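Nitrite oxidoreductase subunit A (Kuenenia stuttgartiensis, PDB 7B04) is a NarG-like subunit of the molybdopterin oxidoreductase family that carries an iron/sulfur cluster, a molybdenum atom and two MD1 groups. Local coordinates at residues Y65-R76 against T709-W720; R388-S396 against Q829-I838. All blocks are in the same frame, centred on the assembly; numbering follows the deposited sequence.

Contact 1: Y65-R76 against T709-W720; sequences YCCSPNDTHACR and TNSCSNPFIQIW. With SF4 (iron/sulfur cluster), chain C; MD1 (phosphoric acid 4-(2-amino-4-oxo-3,4,5,6,-tetrahydro-pteridin-6-yl)-2-hydroxy-3,4-dimercapto-but-3-en-yl ester guanylate ester), chain D.
Trp720 receives Cys66 over one face of its indole. Cys66 CB lies 3.7 Å from the centroid of the Trp720 six-membered ring, a CH-pi contact. Cys66 SG lies over the same ring, 4.4 Å from its centroid, which makes a sulfur-aromatic contact. SG is trans to its own backbone N (chi1 176°), and this carries it on to Gln718 CB and Thr709 CG2. Thr709 CB lies at the indole edge, in the ring plane. Phe703 also meets this ring.

The Arg76 guanidinium stands nearly upright to the indole. At its edge, Arg76 NH2 donates to Ile719 O at 3.1 Å and 158°. The acceptor oxygen of Ile719 lies close to the guanidinium plane, while Arg76 NH2 sits above the plane of the Ile719 carbonyl. The Arg76 chain bends at chi2 and chi3 and runs antiparallel alongside the Gln718 side chain. Arg76 NE makes a weak bond of 2.7 Å to Gln718 OE1, with amide and guanidinium planes 57° apart.

Farther along, serine and asparagine side chains reach backbone carbonyls. Ser711 OG donates to Thr72 O at 2.6 Å, from above the carbonyl plane. The same OG accepts from Ser713 N, closing an ST turn. Asn714 ND2 gives a weak bond of 2.9 Å to His73 O, which Arg113 also binds.

Cys67 SG and Cys75 SG each bind iron of the cluster at 2.3 Å, to FE2 and FE4. Asp71 OD2 is modelled on FE1, though its fit against the cluster sulfur is doubtful. Thr72 and His73 come shortly before the ligand Cys75, and Arg76 directly follows it. The bonds between the two segments therefore probably act as a second shell that helps to hold the cluster loop in shape.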
# COMPACT_ATOMS: atom_id res chain seq x y z
N TYR B 65 -18.10 7.65 5.32
CA TYR B 65 -17.14 8.57 5.92
C TYR B 65 -16.07 8.89 4.88
O TYR B 65 -16.14 8.46 3.73
CB TYR B 65 -16.53 8.03 7.21
CG TYR B 65 -15.66 6.80 7.03
CD1 TYR B 65 -16.22 5.56 6.77
CD2 TYR B 65 -14.28 6.89 7.11
CE1 TYR B 65 -15.43 4.44 6.61
CE2 TYR B 65 -13.48 5.78 6.94
CZ TYR B 65 -14.06 4.56 6.69
OH TYR B 65 -13.28 3.44 6.53
N CYS B 66 -15.06 9.64 5.31
CA CYS B 66 -13.93 10.02 4.46
C CYS B 66 -12.64 9.57 5.13
O CYS B 66 -12.37 9.93 6.28
CB CYS B 66 -13.91 11.54 4.23
SG CYS B 66 -12.50 12.14 3.27
N CYS B 67 -11.85 8.77 4.42
CA CYS B 67 -10.52 8.38 4.87
C CYS B 67 -9.54 9.50 4.54
O CYS B 67 -9.40 9.86 3.37
CB CYS B 67 -10.11 7.07 4.21
SG CYS B 67 -8.45 6.49 4.62
N SER B 68 -8.90 10.07 5.56
CA SER B 68 -8.06 11.25 5.36
C SER B 68 -6.73 11.13 6.11
O SER B 68 -6.48 11.85 7.09
CB SER B 68 -8.82 12.50 5.80
OG SER B 68 -8.12 13.67 5.41
N PRO B 69 -5.85 10.21 5.70
CA PRO B 69 -4.56 10.06 6.39
C PRO B 69 -3.38 10.78 5.76
O PRO B 69 -2.29 10.21 5.81
CB PRO B 69 -4.34 8.55 6.35
CG PRO B 69 -4.90 8.17 5.01
CD PRO B 69 -6.06 9.11 4.73
N ASN B 70 -3.51 11.98 5.19
CA ASN B 70 -2.43 12.58 4.40
C ASN B 70 -2.20 11.72 3.16
O ASN B 70 -1.10 11.62 2.63
CB ASN B 70 -1.13 12.78 5.19
CG ASN B 70 -0.11 13.65 4.45
OD1 ASN B 70 -0.36 14.11 3.33
ND2 ASN B 70 1.04 13.86 5.07
N ASP B 71 -3.24 11.01 2.72
CA ASP B 71 -3.11 10.20 1.48
C ASP B 71 -2.94 11.14 0.28
O ASP B 71 -2.21 10.79 -0.67
CB ASP B 71 -4.31 9.26 1.30
CG ASP B 71 -3.99 8.03 0.48
OD1 ASP B 71 -3.00 7.34 0.81
OD2 ASP B 71 -4.73 7.76 -0.49
N THR B 72 -3.61 12.29 0.35
CA THR B 72 -3.79 13.31 -0.69
C THR B 72 -4.99 12.99 -1.56
O THR B 72 -5.25 13.70 -2.54
CB THR B 72 -2.55 13.52 -1.58
OG1 THR B 72 -2.66 14.80 -2.23
CG2 THR B 72 -2.44 12.49 -2.68
N HIS B 73 -5.75 11.94 -1.24
CA HIS B 73 -6.90 11.52 -2.02
C HIS B 73 -8.23 11.73 -1.32
O HIS B 73 -9.22 12.01 -2.00
CB HIS B 73 -6.74 10.05 -2.42
CG HIS B 73 -5.50 9.80 -3.24
ND1 HIS B 73 -5.38 10.20 -4.55
CD2 HIS B 73 -4.33 9.20 -2.91
CE1 HIS B 73 -4.19 9.85 -5.00
NE2 HIS B 73 -3.53 9.25 -4.03
N ALA B 74 -8.26 11.61 0.01
CA ALA B 74 -9.46 11.89 0.81
C ALA B 74 -10.68 11.16 0.25
O ALA B 74 -11.72 11.76 -0.03
CB ALA B 74 -9.71 13.39 0.91
N CYS B 75 -10.54 9.85 0.08
CA CYS B 75 -11.58 9.07 -0.57
C CYS B 75 -12.88 9.10 0.23
O CYS B 75 -12.88 9.16 1.46
CB CYS B 75 -11.11 7.62 -0.74
SG CYS B 75 -9.75 7.40 -1.91
N ARG B 76 -13.99 9.04 -0.50
CA ARG B 76 -15.31 8.93 0.10
C ARG B 76 -15.65 7.45 0.20
O ARG B 76 -15.62 6.72 -0.80
CB ARG B 76 -16.35 9.68 -0.74
CG ARG B 76 -17.76 9.48 -0.25
CD ARG B 76 -17.91 9.98 1.17
NE ARG B 76 -17.91 11.43 1.29
CZ ARG B 76 -18.06 12.07 2.45
NH1 ARG B 76 -18.21 11.38 3.57
NH2 ARG B 76 -18.05 13.39 2.48
N THR B 709 -12.58 18.70 4.77
CA THR B 709 -11.29 18.44 4.15
C THR B 709 -11.38 18.74 2.66
O THR B 709 -12.46 18.73 2.07
CB THR B 709 -10.81 17.00 4.36
OG1 THR B 709 -9.53 16.83 3.73
CG2 THR B 709 -11.78 16.02 3.73
N ASN B 710 -10.21 18.97 2.06
CA ASN B 710 -10.07 19.18 0.63
C ASN B 710 -8.82 18.45 0.17
O ASN B 710 -8.14 17.80 0.97
CB ASN B 710 -9.96 20.67 0.26
CG ASN B 710 -11.02 21.53 0.91
OD1 ASN B 710 -12.20 21.19 0.92
ND2 ASN B 710 -10.60 22.66 1.46
N SER B 711 -8.53 18.52 -1.12
CA SER B 711 -7.33 17.90 -1.65
C SER B 711 -6.73 18.78 -2.73
O SER B 711 -7.37 19.70 -3.24
CB SER B 711 -7.61 16.49 -2.20
OG SER B 711 -6.46 15.94 -2.81
N CYS B 712 -5.48 18.49 -3.06
CA CYS B 712 -4.76 19.17 -4.13
C CYS B 712 -4.69 18.33 -5.40
O CYS B 712 -4.18 18.82 -6.42
CB CYS B 712 -3.35 19.54 -3.67
SG CYS B 712 -2.31 18.12 -3.27
N SER B 713 -5.12 17.08 -5.31
CA SER B 713 -5.10 16.17 -6.48
C SER B 713 -6.50 15.96 -7.03
O SER B 713 -6.64 15.34 -8.06
CB SER B 713 -4.45 14.89 -6.15
OG SER B 713 -5.06 14.33 -5.01
N ASN B 714 -7.51 16.48 -6.33
CA ASN B 714 -8.91 16.31 -6.78
C ASN B 714 -9.71 17.56 -6.40
O ASN B 714 -9.40 18.18 -5.40
CB ASN B 714 -9.52 15.01 -6.28
CG ASN B 714 -9.68 15.00 -4.78
OD1 ASN B 714 -10.00 16.01 -4.21
ND2 ASN B 714 -9.45 13.88 -4.14
N PRO B 715 -10.75 17.92 -7.15
CA PRO B 715 -11.51 19.12 -6.87
C PRO B 715 -12.61 18.95 -5.83
O PRO B 715 -13.29 19.85 -5.60
CB PRO B 715 -12.17 19.36 -8.22
CG PRO B 715 -12.39 17.99 -8.77
CD PRO B 715 -11.16 17.23 -8.36
N PHE B 716 -12.74 17.76 -5.28
CA PHE B 716 -13.83 17.43 -4.34
C PHE B 716 -13.63 17.93 -2.93
O PHE B 716 -12.54 18.01 -2.43
CB PHE B 716 -13.99 15.92 -4.22
CG PHE B 716 -13.85 15.23 -5.53
CD1 PHE B 716 -14.30 15.83 -6.68
CD2 PHE B 716 -13.25 14.00 -5.62
CE1 PHE B 716 -14.16 15.20 -7.90
CE2 PHE B 716 -13.11 13.37 -6.83
CZ PHE B 716 -13.58 13.97 -7.96
N ILE B 717 -14.77 18.16 -2.31
CA ILE B 717 -14.96 18.53 -0.91
C ILE B 717 -15.68 17.38 -0.23
O ILE B 717 -16.68 16.87 -0.74
CB ILE B 717 -15.77 19.83 -0.78
CG1 ILE B 717 -15.02 21.01 -1.39
CG2 ILE B 717 -16.09 20.11 0.68
CD1 ILE B 717 -15.87 22.25 -1.51
N GLN B 718 -15.18 16.97 0.93
CA GLN B 718 -15.79 15.91 1.72
C GLN B 718 -16.00 16.43 3.14
O GLN B 718 -15.04 16.85 3.79
CB GLN B 718 -14.93 14.63 1.72
CG GLN B 718 -14.22 14.33 0.40
CD GLN B 718 -14.93 13.28 -0.45
OE1 GLN B 718 -16.00 12.80 -0.10
NE2 GLN B 718 -14.30 12.93 -1.57
N ILE B 719 -17.25 16.38 3.61
CA ILE B 719 -17.61 16.71 4.98
C ILE B 719 -18.26 15.47 5.59
O ILE B 719 -19.15 14.87 4.98
CB ILE B 719 -18.57 17.91 5.08
CG1 ILE B 719 -18.07 19.09 4.26
CG2 ILE B 719 -18.71 18.34 6.53
CD1 ILE B 719 -18.83 20.39 4.52
N TRP B 720 -17.78 15.06 6.76
CA TRP B 720 -18.27 13.84 7.38
C TRP B 720 -18.23 13.95 8.90
O TRP B 720 -17.59 14.84 9.47
CB TRP B 720 -17.48 12.63 6.89
CG TRP B 720 -16.16 12.46 7.54
CD1 TRP B 720 -15.84 11.55 8.50
CD2 TRP B 720 -14.96 13.20 7.27
NE1 TRP B 720 -14.52 11.68 8.85
CE2 TRP B 720 -13.96 12.69 8.11
CE3 TRP B 720 -14.65 14.25 6.41
CZ2 TRP B 720 -12.66 13.18 8.11
CZ3 TRP B 720 -13.35 14.74 6.41
CH2 TRP B 720 -12.38 14.21 7.26
FE1 SF4 C . -5.90 6.92 0.99
FE2 SF4 C . -8.08 6.10 2.42
FE3 SF4 C . -7.05 4.50 0.46
FE4 SF4 C . -8.35 6.80 -0.22
S1 SF4 C . -9.24 4.98 0.82
S2 SF4 C . -6.38 6.05 -1.07
S3 SF4 C . -7.74 8.16 1.50
S4 SF4 C . -6.02 5.13 2.39
PB MD1 D . 7.19 10.31 -4.10
O3B MD1 D . 8.64 10.12 -3.34
O1B MD1 D . 7.03 9.25 -5.16
O2B MD1 D . 7.13 11.68 -4.73
O3A MD1 D . 5.99 10.16 -2.97
C10 MD1 D . 5.82 11.14 -1.98
C11 MD1 D . 4.30 11.27 -1.66
O11 MD1 D . 3.71 9.79 -1.82
C12 MD1 D . 4.15 11.89 -0.48
S12 MD1 D . 5.28 13.24 -0.04
C13 MD1 D . 3.04 11.62 0.58
S13 MD1 D . 3.10 12.65 2.07
C14 MD1 D . 2.02 10.61 0.51
N15 MD1 D . 2.84 9.23 0.62
C16 MD1 D . 2.07 8.11 0.24
C15 MD1 D . 2.16 6.81 0.95
O14 MD1 D . 2.88 6.68 1.88
N17 MD1 D . 1.32 5.67 0.48
C17 MD1 D . 0.38 5.84 -0.73
N16 MD1 D . -0.43 4.72 -1.18
N18 MD1 D . 0.30 7.16 -1.46
C20 MD1 D . 1.10 8.27 -1.02
N8 MD1 D . 1.06 9.52 -1.67
C7 MD1 D . 1.02 10.72 -0.60
PA MD1 D . 9.66 8.84 -3.57
O1A MD1 D . 10.63 8.80 -2.42
O2A MD1 D . 8.84 7.57 -3.60
O5' MD1 D . 10.50 8.97 -4.98
C5' MD1 D . 9.92 8.54 -6.17
C4' MD1 D . 10.99 7.90 -7.12
O4' MD1 D . 12.20 8.85 -7.38
C1' MD1 D . 13.42 7.90 -7.25
N9 MD1 D . 14.67 8.64 -6.94
C4 MD1 D . 15.21 9.44 -7.86
N3 MD1 D . 14.79 9.78 -9.25
C2 MD1 D . 15.59 10.71 -10.04
N2 MD1 D . 15.18 11.04 -11.40
N1 MD1 D . 16.78 11.30 -9.49
C6 MD1 D . 17.18 10.96 -8.15
O6 MD1 D . 18.16 11.44 -7.69
C5 MD1 D . 16.33 9.98 -7.32
N7 MD1 D . 16.47 9.52 -6.09
C8 MD1 D . 15.44 8.68 -5.84
C2' MD1 D . 13.07 7.16 -6.27
O2' MD1 D . 13.86 5.94 -6.24
C3' MD1 D . 11.48 6.83 -6.61
O3' MD1 D . 11.39 5.75 -7.57

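Contact 2: R388-S396 against Q829-I838; sequences RTDTLKRVS and QAYNDEPEII
Tyr831 and Leu392 make the first of three hydrogen bonds between the segments. Tyr831 OH donates to Leu392 O at 3.1 Å, in the carbonyl plane and on a lone pair. The carbonyl oxygen lies at the edge of the phenol ring. Tyr831 CG is trans to the backbone N (chi1 -162°), and the ring extends from there to the 388-396 loop. Arg394 N points almost straight at Asp833 OD2, but at 3.4 Å the bond is weak. Arg394 NH2 donates to Tyr831 O at 3.1 Å, from above the carbonyl plane. Tyr831 thus accepts at its backbone and donates at its hydroxyl. Within the loop, Thr391 OG1 accepts from Lys393 N in an ST turn.

The ionic part is loose. Arg394 NE and Asp833 OD2 form a long salt bridge of 3.8 Å, with guanidinium and carboxylate planes 65° apart. Asp833 OD2 thus meets both the backbone N and the side chain of Arg394. Arg394 NH1 has a weak, long pairing with Asp382.

Apolar contact is made by Leu392 and Ile838. Leu392 CD1 meets Ile838 CG2 at 3.8 Å, and Ile838 CD1 reaches toward Thr391 O. Beside them, Lys393 packs its CB and CG against Asp833.

The 388-396 loop leaves strand 386-388 and leads to helix 397-400. Ile838 belongs to helix 835-840, whose N-cap is Glu834. Tyr831 also packs on helix 481-488 and strand 386-388, and Arg394 touches Phe431 of strand 431-435.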
# COMPACT_ATOMS: atom_id res chain seq x y z
N ARG B 388 22.34 42.82 -16.73
CA ARG B 388 23.55 43.65 -16.55
C ARG B 388 24.71 42.75 -16.15
O ARG B 388 24.54 41.81 -15.40
CB ARG B 388 23.28 44.70 -15.48
CG ARG B 388 24.46 45.62 -15.19
CD ARG B 388 23.87 46.97 -14.87
NE ARG B 388 24.50 47.62 -13.74
CZ ARG B 388 24.23 48.85 -13.37
NH1 ARG B 388 24.83 49.37 -12.32
NH2 ARG B 388 23.36 49.56 -14.05
N THR B 389 25.89 43.10 -16.62
CA THR B 389 27.11 42.33 -16.36
C THR B 389 27.88 42.77 -15.11
O THR B 389 28.62 41.96 -14.55
CB THR B 389 28.06 42.38 -17.58
OG1 THR B 389 27.33 42.05 -18.77
CG2 THR B 389 29.22 41.38 -17.43
N ASP B 390 27.74 44.02 -14.65
CA ASP B 390 28.47 44.43 -13.45
C ASP B 390 27.96 43.69 -12.22
O ASP B 390 28.72 43.03 -11.51
CB ASP B 390 28.34 45.94 -13.22
CG ASP B 390 28.34 46.74 -14.50
OD1 ASP B 390 29.36 46.72 -15.23
OD2 ASP B 390 27.33 47.42 -14.78
N THR B 391 26.65 43.78 -11.96
CA THR B 391 26.02 43.22 -10.78
C THR B 391 25.37 41.86 -11.00
O THR B 391 25.05 41.19 -10.01
CB THR B 391 24.97 44.20 -10.24
OG1 THR B 391 23.92 44.35 -11.20
CG2 THR B 391 25.60 45.55 -9.95
N LEU B 392 25.17 41.45 -12.25
CA LEU B 392 24.43 40.24 -12.63
C LEU B 392 22.94 40.35 -12.36
O LEU B 392 22.22 39.35 -12.45
CB LEU B 392 24.99 38.98 -11.96
CG LEU B 392 26.44 38.67 -12.31
CD1 LEU B 392 26.99 37.58 -11.41
CD2 LEU B 392 26.56 38.29 -13.78
N LYS B 393 22.45 41.54 -12.01
CA LYS B 393 21.02 41.79 -11.88
C LYS B 393 20.44 42.10 -13.25
O LYS B 393 21.16 42.36 -14.21
CB LYS B 393 20.75 42.98 -10.96
CG LYS B 393 20.98 42.81 -9.48
CD LYS B 393 20.52 44.09 -8.79
CE LYS B 393 20.59 44.00 -7.28
NZ LYS B 393 20.08 45.26 -6.67
N ARG B 394 19.11 42.06 -13.34
CA ARG B 394 18.48 42.50 -14.58
C ARG B 394 18.57 44.01 -14.67
O ARG B 394 18.48 44.73 -13.67
CB ARG B 394 17.02 42.07 -14.70
CG ARG B 394 16.71 40.63 -14.42
CD ARG B 394 15.25 40.56 -14.06
NE ARG B 394 14.97 39.51 -13.10
CZ ARG B 394 14.82 38.23 -13.42
NH1 ARG B 394 14.91 37.84 -14.69
NH2 ARG B 394 14.58 37.35 -12.47
N VAL B 395 18.73 44.50 -15.90
CA VAL B 395 18.86 45.92 -16.15
C VAL B 395 17.59 46.63 -15.72
O VAL B 395 16.48 46.12 -15.88
CB VAL B 395 19.15 46.12 -17.65
CG1 VAL B 395 18.15 45.29 -18.42
CG2 VAL B 395 19.09 47.59 -18.05
N SER B 396 17.76 47.81 -15.13
CA SER B 396 16.66 48.58 -14.58
C SER B 396 16.50 49.88 -15.36
O SER B 396 17.49 50.59 -15.56
CB SER B 396 16.88 48.89 -13.10
OG SER B 396 15.76 49.58 -12.56
N GLN B 829 10.59 32.31 -14.46
CA GLN B 829 12.00 32.76 -14.38
C GLN B 829 13.00 31.60 -14.45
O GLN B 829 12.86 30.65 -13.73
CB GLN B 829 12.20 33.58 -13.11
CG GLN B 829 11.08 34.56 -12.84
CD GLN B 829 11.54 35.82 -12.16
OE1 GLN B 829 10.92 36.87 -12.26
NE2 GLN B 829 12.65 35.74 -11.47
N ALA B 830 13.97 31.74 -15.34
CA ALA B 830 15.10 30.80 -15.47
C ALA B 830 16.33 31.39 -14.78
O ALA B 830 17.37 30.77 -14.84
CB ALA B 830 15.35 30.50 -16.91
N TYR B 831 16.19 32.60 -14.23
CA TYR B 831 17.29 33.36 -13.60
C TYR B 831 16.78 34.04 -12.33
O TYR B 831 15.63 34.44 -12.32
CB TYR B 831 17.76 34.45 -14.57
CG TYR B 831 19.12 35.00 -14.23
CD1 TYR B 831 20.25 34.23 -14.39
CD2 TYR B 831 19.27 36.27 -13.72
CE1 TYR B 831 21.50 34.70 -14.06
CE2 TYR B 831 20.52 36.76 -13.38
CZ TYR B 831 21.63 35.97 -13.56
OH TYR B 831 22.86 36.42 -13.21
N ASN B 832 17.62 34.15 -11.30
CA ASN B 832 17.23 34.84 -10.04
C ASN B 832 18.34 35.84 -9.68
O ASN B 832 19.45 35.39 -9.45
CB ASN B 832 16.84 33.83 -8.96
CG ASN B 832 15.48 33.19 -9.16
OD1 ASN B 832 15.35 32.16 -9.78
ND2 ASN B 832 14.45 33.80 -8.61
N ASP B 833 18.02 37.13 -9.57
CA ASP B 833 19.06 38.14 -9.35
C ASP B 833 19.15 38.59 -7.89
O ASP B 833 19.90 39.53 -7.60
CB ASP B 833 18.84 39.35 -10.26
CG ASP B 833 17.52 40.05 -10.01
OD1 ASP B 833 16.71 39.55 -9.21
OD2 ASP B 833 17.30 41.12 -10.62
N GLU B 834 18.41 37.96 -6.98
CA GLU B 834 18.44 38.37 -5.59
C GLU B 834 19.86 38.25 -5.03
O GLU B 834 20.60 37.33 -5.40
CB GLU B 834 17.47 37.52 -4.76
CG GLU B 834 16.01 37.87 -4.97
CD GLU B 834 15.41 37.20 -6.20
OE1 GLU B 834 16.11 36.38 -6.83
OE2 GLU B 834 14.25 37.50 -6.54
N PRO B 835 20.28 39.17 -4.15
CA PRO B 835 21.70 39.21 -3.74
C PRO B 835 22.21 37.91 -3.13
O PRO B 835 23.33 37.49 -3.46
CB PRO B 835 21.74 40.36 -2.73
CG PRO B 835 20.57 41.21 -3.08
CD PRO B 835 19.50 40.26 -3.54
N GLU B 836 21.44 37.27 -2.26
CA GLU B 836 21.91 36.04 -1.63
C GLU B 836 22.11 34.94 -2.66
O GLU B 836 23.05 34.14 -2.55
CB GLU B 836 20.93 35.59 -0.55
CG GLU B 836 20.71 36.59 0.57
CD GLU B 836 19.58 37.56 0.26
OE1 GLU B 836 18.95 37.43 -0.81
OE2 GLU B 836 19.31 38.45 1.10
N ILE B 837 21.26 34.89 -3.68
CA ILE B 837 21.34 33.84 -4.68
C ILE B 837 22.62 33.99 -5.51
O ILE B 837 23.27 32.99 -5.85
CB ILE B 837 20.08 33.86 -5.57
CG1 ILE B 837 18.84 33.58 -4.72
CG2 ILE B 837 20.19 32.84 -6.69
CD1 ILE B 837 17.54 33.81 -5.44
N ILE B 838 23.00 35.22 -5.83
CA ILE B 838 24.23 35.43 -6.60
C ILE B 838 25.46 35.13 -5.74
O ILE B 838 26.45 34.57 -6.23
CB ILE B 838 24.27 36.87 -7.15
CG1 ILE B 838 23.09 37.10 -8.10
CG2 ILE B 838 25.59 37.13 -7.87
CD1 ILE B 838 22.91 38.55 -8.49

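Overall arrangement
Contact 1 lies in the interior, with its centre about 17 Å from the centre of the chain. Contact 2 is farther out, about 30 Å from it. Their centres are about 42 Å apart and their nearest atoms about 22 Å, so they do not touch. Along the chain their segments alternate: 65-76, 388-396, 709-720, 829-838. Only contact 1 holds cofactor-pocket residues. Its 65-76 segment lines the iron/sulfur cluster and one MD1. The Thr72 side chain is about 8 Å from the molybdenum atom, and the Trp720 side chain about 7 Å from the other MD1. Contact 2 is a partly buried structural contact that joins parts of the chain 433 residues apart.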